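Local coordinates for protein glycoside transferase (Listeria monocytogenes, PDB 6R2M) that is an extracellular glycoside hydrolase that probably cleaves glycosidic bonds in exopolysaccharide, at residues A[176-181]-A[220-225]. Numbering follows the deposited sequence.
Sequences KAYLPI and FDENGD
Tyr178 and Ile181 meet Glu222 and Asn223 in a small helix-to-helix contact, part apolar and part polar, that joins the 3-10 turn ending at Tyr178 and the short helix 179-183 that follows it to the C-terminal end of helix 209-223 in this alpha-helical glycoside hydrolase fold. Proximity of the backbones supports this reading: the CA atoms of Ile181 and Glu222 are 7.3 Å apart, and about 182 Å² is buried, both sides counted. Helix 209-223 ends here in a turn through Gly224, which has positive phi and whose N donates a backbone hydrogen bond to Phe220 O.

Glu222 supplies the centre of the contact. Its chain leaves with CG anti to the backbone N and then bends at chi2, which sets the aliphatic part against Ile181 and brings the carboxylate to Tyr178. Ile181 touches with one branch, CG2, lying 3.6 Å from Glu222 CG; its side chain also packs on Ile215 and Ala218, earlier in helix 209-223. Tyr178 is crossed at roughly a right angle by the glutamate chain, yet ring and carboxylate planes are inclined by just 27°. Glu222 OE1 comes obliquely to the ring, 3.3 Å from Tyr178 CD1, while the other oxygen, OE2, takes a hydrogen bond from NE2 of Gln182, the residue after Ile181. That bond should limit rotation of the carboxylate beside the tyrosine. Met168 and Gln169 of helix 165-170 also touch the Tyr178 side chain.

Asn223 adds the directional link, its side-chain amide reaching the Ile181 backbone carbonyl. Asn223 ND2 donates to Ile181 O over 3.0 Å, nearly straight at 162°; the acceptor lies almost within the asparagine amide plane, whereas ND2 is tilted 35° from the plane of the Ile181 carbonyl.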
loop_
_atom_site.group_PDB
_atom_site.type_symbol
_atom_site.label_atom_id
_atom_site.label_comp_id
_atom_site.label_asym_id
_atom_site.label_seq_id
_atom_site.Cartn_x
_atom_site.Cartn_y
_atom_site.Cartn_z
ATOM N N LYS A 176 4.930 -1.920 -22.240
ATOM C CA LYS A 176 6.316 -1.763 -21.817
ATOM C C LYS A 176 6.420 -1.344 -20.358
ATOM O O LYS A 176 7.450 -1.608 -19.720
ATOM C CB LYS A 176 7.027 -0.735 -22.711
ATOM C CG LYS A 176 6.403 0.656 -22.647
ATOM C CD LYS A 176 7.134 1.653 -23.544
ATOM C CE LYS A 176 8.626 1.682 -23.244
ATOM N NZ LYS A 176 9.308 2.805 -23.950
ATOM N N ALA A 177 5.367 -0.723 -19.815
ATOM C CA ALA A 177 5.375 -0.295 -18.425
ATOM C C ALA A 177 5.510 -1.471 -17.476
ATOM O O ALA A 177 5.938 -1.284 -16.329
ATOM C CB ALA A 177 4.094 0.479 -18.098
ATOM N N TYR A 178 5.156 -2.669 -17.924
ATOM C CA TYR A 178 5.145 -3.849 -17.079
ATOM C C TYR A 178 6.409 -4.681 -17.224
ATOM O O TYR A 178 6.578 -5.660 -16.483
ATOM C CB TYR A 178 3.915 -4.702 -17.395
ATOM C CG TYR A 178 2.610 -3.961 -17.166
ATOM C CD1 TYR A 178 1.963 -4.020 -15.944
ATOM C CD2 TYR A 178 2.040 -3.189 -18.172
ATOM C CE1 TYR A 178 0.772 -3.348 -15.733
ATOM C CE2 TYR A 178 0.852 -2.501 -17.968
ATOM C CZ TYR A 178 0.229 -2.585 -16.741
ATOM O OH TYR A 178 -0.958 -1.930 -16.510
ATOM N N LEU A 179 7.308 -4.303 -18.132
ATOM C CA LEU A 179 8.536 -5.071 -18.304
ATOM C C LEU A 179 9.323 -5.235 -17.010
ATOM O O LEU A 179 9.850 -6.338 -16.790
ATOM C CB LEU A 179 9.421 -4.440 -19.391
ATOM C CG LEU A 179 10.587 -5.316 -19.864
ATOM C CD1 LEU A 179 10.078 -6.329 -20.869
ATOM C CD2 LEU A 179 11.713 -4.495 -20.480
ATOM N N PRO A 180 9.442 -4.229 -16.128
ATOM C CA PRO A 180 10.199 -4.465 -14.885
ATOM C C PRO A 180 9.643 -5.613 -14.060
ATOM O O PRO A 180 10.403 -6.508 -13.674
ATOM C CB PRO A 180 10.106 -3.115 -14.156
ATOM C CG PRO A 180 10.032 -2.118 -15.287
ATOM C CD PRO A 180 9.184 -2.790 -16.334
ATOM N N ILE A 181 8.332 -5.633 -13.799
ATOM C CA ILE A 181 7.793 -6.698 -12.955
ATOM C C ILE A 181 7.671 -8.021 -13.709
ATOM O O ILE A 181 7.628 -9.089 -13.083
ATOM C CB ILE A 181 6.450 -6.244 -12.342
ATOM C CG1 ILE A 181 6.045 -7.117 -11.148
ATOM C CG2 ILE A 181 5.347 -6.212 -13.393
ATOM C CD1 ILE A 181 6.983 -7.012 -9.945
ATOM N N PHE A 220 2.838 -11.636 -8.843
ATOM C CA PHE A 220 1.745 -12.565 -9.093
ATOM C C PHE A 220 0.627 -11.896 -9.874
ATOM O O PHE A 220 0.054 -12.490 -10.796
ATOM C CB PHE A 220 1.197 -13.111 -7.781
ATOM C CG PHE A 220 0.074 -14.081 -7.971
ATOM C CD1 PHE A 220 -1.234 -13.701 -7.721
ATOM C CD2 PHE A 220 0.327 -15.371 -8.410
ATOM C CE1 PHE A 220 -2.282 -14.598 -7.910
ATOM C CE2 PHE A 220 -0.715 -16.267 -8.589
ATOM C CZ PHE A 220 -2.016 -15.879 -8.335
ATOM N N ASP A 221 0.307 -10.652 -9.517
ATOM C CA ASP A 221 -0.783 -9.940 -10.182
ATOM C C ASP A 221 -0.532 -9.787 -11.675
ATOM O O ASP A 221 -1.464 -9.911 -12.482
ATOM C CB ASP A 221 -0.974 -8.567 -9.551
ATOM C CG ASP A 221 -1.644 -8.636 -8.199
ATOM O OD1 ASP A 221 -2.199 -9.702 -7.859
ATOM O OD2 ASP A 221 -1.626 -7.613 -7.486
ATOM N N GLU A 222 0.709 -9.490 -12.065
ATOM C CA GLU A 222 1.020 -9.252 -13.469
ATOM C C GLU A 222 1.289 -10.554 -14.210
ATOM O O GLU A 222 0.813 -10.737 -15.335
ATOM C CB GLU A 222 2.230 -8.318 -13.592
ATOM C CG GLU A 222 2.831 -8.242 -15.014
ATOM C CD GLU A 222 1.828 -7.768 -16.049
ATOM O OE1 GLU A 222 0.858 -7.086 -15.676
ATOM O OE2 GLU A 222 2.009 -8.095 -17.245
ATOM N N ASN A 223 2.068 -11.454 -13.606
ATOM C CA ASN A 223 2.574 -12.616 -14.322
ATOM C C ASN A 223 1.701 -13.855 -14.179
ATOM O O ASN A 223 1.854 -14.789 -14.983
ATOM C CB ASN A 223 4.003 -12.926 -13.856
ATOM C CG ASN A 223 4.956 -11.802 -14.176
ATOM O OD1 ASN A 223 4.959 -11.292 -15.301
ATOM N ND2 ASN A 223 5.768 -11.400 -13.204
ATOM N N GLY A 224 0.804 -13.896 -13.192
ATOM C CA GLY A 224 -0.119 -15.004 -13.041
ATOM C C GLY A 224 0.442 -16.202 -12.316
ATOM O O GLY A 224 -0.264 -17.211 -12.169
ATOM N N ASP A 225 1.691 -16.134 -11.882
ATOM C CA ASP A 225 2.330 -17.190 -11.118
ATOM C C ASP A 225 3.250 -16.538 -10.104
ATOM O O ASP A 225 3.672 -15.394 -10.279
ATOM C CB ASP A 225 3.157 -18.128 -11.998
ATOM C CG ASP A 225 2.315 -18.946 -12.953
ATOM O OD1 ASP A 225 2.238 -18.576 -14.144
ATOM O OD2 ASP A 225 1.745 -19.961 -12.507
#